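Local coordinates for protein Rubredoxin\:oxygen oxidoreductase (Desulfovibrio gigas, PDB 1E5D) that reduces dioxygen to two water molecules by four electrons, using a flavin mononucleotide and a non-haem diiron centre, at residues D179-H184 against H226-R231; H184-A189 against A233-F238. All blocks are in the same frame, centred on the assembly; numbering follows the deposited sequence.

Interaction 1 of 2, residues D179-H184 against H226-R231; sequences DQIPVH and HGVIFR. With FEO (mu-oxo-diiron), chain D.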
loop_
_atom_site.group_PDB
_atom_site.type_symbol
_atom_site.label_atom_id
_atom_site.label_comp_id
_atom_site.label_asym_id
_atom_site.label_seq_id
_atom_site.Cartn_x
_atom_site.Cartn_y
_atom_site.Cartn_z
ATOM N N ASP A 179 -16.151 24.672 21.334
ATOM C CA ASP A 179 -16.000 26.122 21.319
ATOM C C ASP A 179 -14.616 26.566 21.765
ATOM O O ASP A 179 -14.322 27.755 21.768
ATOM C CB ASP A 179 -17.032 26.781 22.241
ATOM C CG ASP A 179 -16.905 26.314 23.677
ATOM O OD1 ASP A 179 -16.127 26.909 24.456
ATOM O OD2 ASP A 179 -17.592 25.340 24.037
ATOM N N GLN A 180 -13.765 25.628 22.171
ATOM C CA GLN A 180 -12.444 26.016 22.654
ATOM C C GLN A 180 -11.377 25.783 21.595
ATOM O O GLN A 180 -10.208 26.070 21.840
ATOM C CB GLN A 180 -12.067 25.234 23.906
ATOM C CG GLN A 180 -13.082 25.307 25.029
ATOM C CD GLN A 180 -12.714 24.336 26.138
ATOM O OE1 GLN A 180 -12.625 23.129 25.907
ATOM N NE2 GLN A 180 -12.504 24.872 27.331
ATOM N N ILE A 181 -11.804 25.251 20.457
ATOM C CA ILE A 181 -10.876 25.037 19.352
ATOM C C ILE A 181 -11.397 25.765 18.112
ATOM O O ILE A 181 -12.600 25.862 17.891
ATOM C CB ILE A 181 -10.629 23.565 18.998
ATOM C CG1 ILE A 181 -11.654 22.947 18.044
ATOM C CG2 ILE A 181 -10.522 22.678 20.232
ATOM C CD1 ILE A 181 -11.057 21.788 17.272
ATOM N N PRO A 182 -10.447 26.250 17.332
ATOM C CA PRO A 182 -10.752 26.974 16.104
ATOM C C PRO A 182 -11.579 26.105 15.163
ATOM O O PRO A 182 -11.319 24.909 15.017
ATOM C CB PRO A 182 -9.375 27.224 15.488
ATOM C CG PRO A 182 -8.389 27.059 16.585
ATOM C CD PRO A 182 -9.001 26.112 17.573
ATOM N N VAL A 183 -12.570 26.728 14.535
ATOM C CA VAL A 183 -13.463 25.996 13.654
ATOM C C VAL A 183 -12.715 25.250 12.557
ATOM O O VAL A 183 -13.015 24.085 12.300
ATOM C CB VAL A 183 -14.476 26.933 12.962
ATOM C CG1 VAL A 183 -15.876 26.381 13.155
ATOM C CG2 VAL A 183 -14.325 28.342 13.501
ATOM N N HIS A 184 -11.774 25.943 11.918
ATOM C CA HIS A 184 -11.085 25.302 10.797
ATOM C C HIS A 184 -10.416 24.019 11.264
ATOM O O HIS A 184 -10.407 22.990 10.589
ATOM C CB HIS A 184 -10.076 26.253 10.155
ATOM C CG HIS A 184 -9.073 26.799 11.119
ATOM N ND1 HIS A 184 -9.266 27.989 11.790
ATOM C CD2 HIS A 184 -7.873 26.322 11.527
ATOM C CE1 HIS A 184 -8.218 28.214 12.565
ATOM N NE2 HIS A 184 -7.356 27.219 12.429
ATOM N N HIS A 226 -14.988 10.116 20.341
ATOM C CA HIS A 226 -13.677 10.648 20.044
ATOM C C HIS A 226 -13.687 12.154 19.836
ATOM O O HIS A 226 -14.505 12.689 19.086
ATOM C CB HIS A 226 -13.099 10.018 18.758
ATOM C CG HIS A 226 -13.243 8.528 18.722
ATOM N ND1 HIS A 226 -12.635 7.696 19.635
ATOM C CD2 HIS A 226 -13.935 7.720 17.891
ATOM C CE1 HIS A 226 -12.946 6.445 19.357
ATOM N NE2 HIS A 226 -13.735 6.425 18.302
ATOM N N GLY A 227 -12.740 12.837 20.477
ATOM C CA GLY A 227 -12.588 14.258 20.209
ATOM C C GLY A 227 -13.391 15.101 21.180
ATOM O O GLY A 227 -13.794 14.629 22.247
ATOM N N VAL A 228 -13.612 16.356 20.793
ATOM C CA VAL A 228 -14.234 17.310 21.705
ATOM C C VAL A 228 -15.751 17.185 21.711
ATOM O O VAL A 228 -16.370 16.636 20.807
ATOM C CB VAL A 228 -13.850 18.761 21.359
ATOM C CG1 VAL A 228 -12.351 18.947 21.525
ATOM C CG2 VAL A 228 -14.295 19.098 19.949
ATOM N N ILE A 229 -16.320 17.720 22.784
ATOM C CA ILE A 229 -17.768 17.761 22.930
ATOM C C ILE A 229 -18.348 18.990 22.251
ATOM O O ILE A 229 -17.776 20.079 22.364
ATOM C CB ILE A 229 -18.144 17.761 24.422
ATOM C CG1 ILE A 229 -17.929 16.394 25.081
ATOM C CG2 ILE A 229 -19.566 18.256 24.619
ATOM C CD1 ILE A 229 -17.551 16.495 26.544
ATOM N N PHE A 230 -19.464 18.833 21.549
ATOM C CA PHE A 230 -20.122 19.988 20.936
ATOM C C PHE A 230 -20.989 20.689 21.974
ATOM O O PHE A 230 -22.011 20.145 22.401
ATOM C CB PHE A 230 -20.949 19.566 19.720
ATOM C CG PHE A 230 -20.061 19.126 18.560
ATOM C CD1 PHE A 230 -19.536 20.062 17.688
ATOM C CD2 PHE A 230 -19.765 17.786 18.376
ATOM C CE1 PHE A 230 -18.714 19.673 16.646
ATOM C CE2 PHE A 230 -18.941 17.392 17.337
ATOM C CZ PHE A 230 -18.412 18.335 16.476
ATOM N N ARG A 231 -20.552 21.880 22.367
ATOM C CA ARG A 231 -21.213 22.608 23.450
ATOM C C ARG A 231 -21.941 23.841 22.943
ATOM O O ARG A 231 -21.341 24.803 22.476
ATOM C CB ARG A 231 -20.172 22.989 24.494
ATOM C CG ARG A 231 -20.662 23.740 25.720
ATOM C CD ARG A 231 -19.608 24.759 26.108
ATOM N NE ARG A 231 -18.820 24.405 27.277
ATOM C CZ ARG A 231 -17.559 24.770 27.468
ATOM N NH1 ARG A 231 -16.924 25.502 26.564
ATOM N NH2 ARG A 231 -16.907 24.413 28.565
HETATM FE FE1 FEO D . -14.667 4.704 17.802
HETATM FE FE2 FEO D . -16.218 2.722 15.575
HETATM O O FEO D . -15.066 3.030 17.488
HETATM O O HOH W 1 -15.568 4.374 20.036
#
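In D179 a chi1 of 59° sets the carboxylate between its own backbone N and carbonyl carbon, while R231 starts out with CG anti to the backbone N and then bends at chi2 and chi3, bringing NH1 back beside the carboxylate. The two groups form a salt bridge at the protein surface. R231 NH1 donates to the syn lone pair of D179 OD2 across 2.6 Å, along a rather bent N-H...O path of 142°, and D179 OD1 lies almost as near, 2.7 Å from the same NH1. The carboxylate meets the guanidinium at its edge, with OD2 somewhat tilted from its plane, the two planes being nearly coplanar. F177 adds a cation-pi contact to R231, and S178 OG accepts from its backbone N.

Deeper in, the contact turns apolar: I181 CG2 approaches V228 CG1 at 4.4 Å, a loose touch of the short branch of I181, which lies just before helix 183-198, on a methyl of V228. V228 belongs to the connection between strands 221-224 and 230-231, an antiparallel pair at the border of one sheet of the metallo-beta-lactamase fold. Loops at one end of the fold's sheets carry the metal ligands, and H226 is one of them. H226 NE2 binds FE1, one iron of the mu-oxo-diiron centre, at 2.0 Å, together with D83 and D165. On the far side of the imidazole, ND1 is hydrogen-bonded to T34 O, which helps to fix the ring's rotation. A water 2.4 Å from FE1 also donates a hydrogen bond to the bridging oxo atom, O of the diiron group, across 2.9 Å.

Interaction 2 of 2, residues H184-A189 against A233-F238; sequences HTLERA and ADQCTF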
loop_
_atom_site.group_PDB
_atom_site.type_symbol
_atom_site.label_atom_id
_atom_site.label_comp_id
_atom_site.label_asym_id
_atom_site.label_seq_id
_atom_site.Cartn_x
_atom_site.Cartn_y
_atom_site.Cartn_z
ATOM N N HIS A 184 -11.774 25.943 11.918
ATOM C CA HIS A 184 -11.085 25.302 10.797
ATOM C C HIS A 184 -10.416 24.019 11.264
ATOM O O HIS A 184 -10.407 22.990 10.589
ATOM C CB HIS A 184 -10.076 26.253 10.155
ATOM C CG HIS A 184 -9.073 26.799 11.119
ATOM N ND1 HIS A 184 -9.266 27.989 11.790
ATOM C CD2 HIS A 184 -7.873 26.322 11.527
ATOM C CE1 HIS A 184 -8.218 28.214 12.565
ATOM N NE2 HIS A 184 -7.356 27.219 12.429
ATOM N N THR A 185 -9.845 24.082 12.471
ATOM C CA THR A 185 -9.250 22.846 12.985
ATOM C C THR A 185 -10.340 21.803 13.208
ATOM O O THR A 185 -10.271 20.663 12.757
ATOM C CB THR A 185 -8.480 23.081 14.293
ATOM O OG1 THR A 185 -7.452 24.057 14.076
ATOM C CG2 THR A 185 -7.785 21.800 14.733
ATOM N N LEU A 186 -11.367 22.246 13.924
ATOM C CA LEU A 186 -12.467 21.358 14.264
ATOM C C LEU A 186 -13.109 20.770 13.017
ATOM O O LEU A 186 -13.425 19.581 12.983
ATOM C CB LEU A 186 -13.514 22.105 15.095
ATOM C CG LEU A 186 -14.811 21.341 15.367
ATOM C CD1 LEU A 186 -14.488 20.007 16.027
ATOM C CD2 LEU A 186 -15.758 22.177 16.205
ATOM N N GLU A 187 -13.307 21.620 12.011
ATOM C CA GLU A 187 -14.013 21.181 10.812
ATOM C C GLU A 187 -13.186 20.182 10.007
ATOM O O GLU A 187 -13.713 19.165 9.549
ATOM C CB GLU A 187 -14.390 22.371 9.929
ATOM C CG GLU A 187 -15.549 22.081 8.978
ATOM C CD GLU A 187 -15.074 21.491 7.660
ATOM O OE1 GLU A 187 -13.979 21.923 7.233
ATOM O OE2 GLU A 187 -15.754 20.605 7.106
ATOM N N ARG A 188 -11.916 20.500 9.805
ATOM C CA ARG A 188 -11.056 19.621 9.012
ATOM C C ARG A 188 -11.039 18.230 9.621
ATOM O O ARG A 188 -11.114 17.212 8.940
ATOM C CB ARG A 188 -9.657 20.218 8.924
ATOM C CG ARG A 188 -8.629 19.345 8.231
ATOM C CD ARG A 188 -9.081 18.870 6.860
ATOM N NE ARG A 188 -8.352 17.687 6.418
ATOM C CZ ARG A 188 -7.710 17.527 5.272
ATOM N NH1 ARG A 188 -7.679 18.502 4.374
ATOM N NH2 ARG A 188 -7.090 16.382 5.015
ATOM N N ALA A 189 -10.954 18.166 10.948
ATOM C CA ALA A 189 -10.908 16.865 11.617
ATOM C C ALA A 189 -12.239 16.134 11.524
ATOM O O ALA A 189 -12.321 14.904 11.486
ATOM C CB ALA A 189 -10.499 17.047 13.071
ATOM N N ALA A 233 -26.137 24.933 21.262
ATOM C CA ALA A 233 -26.995 24.568 20.144
ATOM C C ALA A 233 -26.389 25.014 18.823
ATOM O O ALA A 233 -26.537 24.343 17.798
ATOM C CB ALA A 233 -28.384 25.158 20.327
ATOM N N ASP A 234 -25.683 26.156 18.823
ATOM C CA ASP A 234 -25.123 26.571 17.529
ATOM C C ASP A 234 -24.108 25.529 17.068
ATOM O O ASP A 234 -24.146 25.055 15.940
ATOM C CB ASP A 234 -24.524 27.965 17.608
ATOM C CG ASP A 234 -23.394 28.083 18.606
ATOM O OD1 ASP A 234 -23.565 27.524 19.710
ATOM O OD2 ASP A 234 -22.357 28.693 18.279
ATOM N N GLN A 235 -23.220 25.166 17.986
ATOM C CA GLN A 235 -22.208 24.154 17.742
ATOM C C GLN A 235 -22.851 22.848 17.309
ATOM O O GLN A 235 -22.475 22.206 16.330
ATOM C CB GLN A 235 -21.375 23.973 19.012
ATOM C CG GLN A 235 -20.600 25.233 19.384
ATOM C CD GLN A 235 -19.403 25.424 18.469
ATOM O OE1 GLN A 235 -19.418 26.268 17.578
ATOM N NE2 GLN A 235 -18.368 24.624 18.693
ATOM N N CYS A 236 -23.876 22.450 18.060
ATOM C CA CYS A 236 -24.536 21.200 17.685
ATOM C C CYS A 236 -25.177 21.309 16.316
ATOM O O CYS A 236 -25.308 20.323 15.592
ATOM C CB CYS A 236 -25.554 20.846 18.775
ATOM S SG CYS A 236 -24.709 20.467 20.338
ATOM N N THR A 237 -25.579 22.527 15.948
ATOM C CA THR A 237 -26.243 22.685 14.651
ATOM C C THR A 237 -25.192 22.644 13.550
ATOM O O THR A 237 -25.412 22.066 12.487
ATOM C CB THR A 237 -27.078 23.970 14.584
ATOM O OG1 THR A 237 -28.209 23.846 15.465
ATOM C CG2 THR A 237 -27.647 24.181 13.187
ATOM N N PHE A 238 -24.056 23.254 13.855
ATOM C CA PHE A 238 -22.877 23.153 13.002
ATOM C C PHE A 238 -22.575 21.688 12.688
ATOM O O PHE A 238 -22.500 21.316 11.513
ATOM C CB PHE A 238 -21.695 23.820 13.686
ATOM C CG PHE A 238 -20.376 23.741 12.946
ATOM C CD1 PHE A 238 -20.163 24.462 11.785
ATOM C CD2 PHE A 238 -19.353 22.944 13.430
ATOM C CE1 PHE A 238 -18.948 24.394 11.121
ATOM C CE2 PHE A 238 -18.138 22.874 12.774
ATOM C CZ PHE A 238 -17.929 23.601 11.616
#
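Q235 is the first residue of 233-238 to reach the facing helix, its NE2 coming within 4.4 Å of L186 CD2. With chi1 -64° and chi2 -75° the chain turns so that its amide end comes toward the other helix, and NE2 is hydrogen-bonded to S178 OG, in the loop before helix 183-198. Two residues on, T237 turns its hydroxyl back on the preceding turn: T237 OG1 donates to A233 O at 2.9 Å, from the face of that carbonyl opposite to the one used by T237 N.

These are two helices on the outside of the alpha-beta-beta-alpha sandwich of the metallo-beta-lactamase fold, and 233-248 is the last helix before the chain enters the flavodoxin domain. The axes of 184-189 and 233-238 come no closer than 12.9 Å and are inclined at 36°, so long side chains must span the gap. F238 does this chiefly: with CG anti to the backbone N (chi1 177°) the ring reaches toward the facing helix. F238 CZ meets E187 CG at 3.9 Å, and F238 CE2 meets L186 CD2 at 4.2 Å, both obliquely. E187 thus offers its methylene stem to the ring, whereas its carboxylate, turned nearly perpendicular to that ring, binds R191 and Y246 OH through OE2.

Both interactions use helix 183-198, the first at the turn leading into it and the second along its opening turns, and H184 is common to the two. Strand 230-231 runs directly into helix 233-248, so the second segments also follow one another. Interaction 1 is largely a surface contact, held by one charged pair with a small apolar touch behind it, yet its H226 end extends into the diiron site. Interaction 2 is partly buried and mainly apolar, the polar ends of E187 and Q235 being bound by residues outside the two segments. The two join physically: I181 packs against L186, and V183 CG1 lies 3.8 Å from F238 CZ.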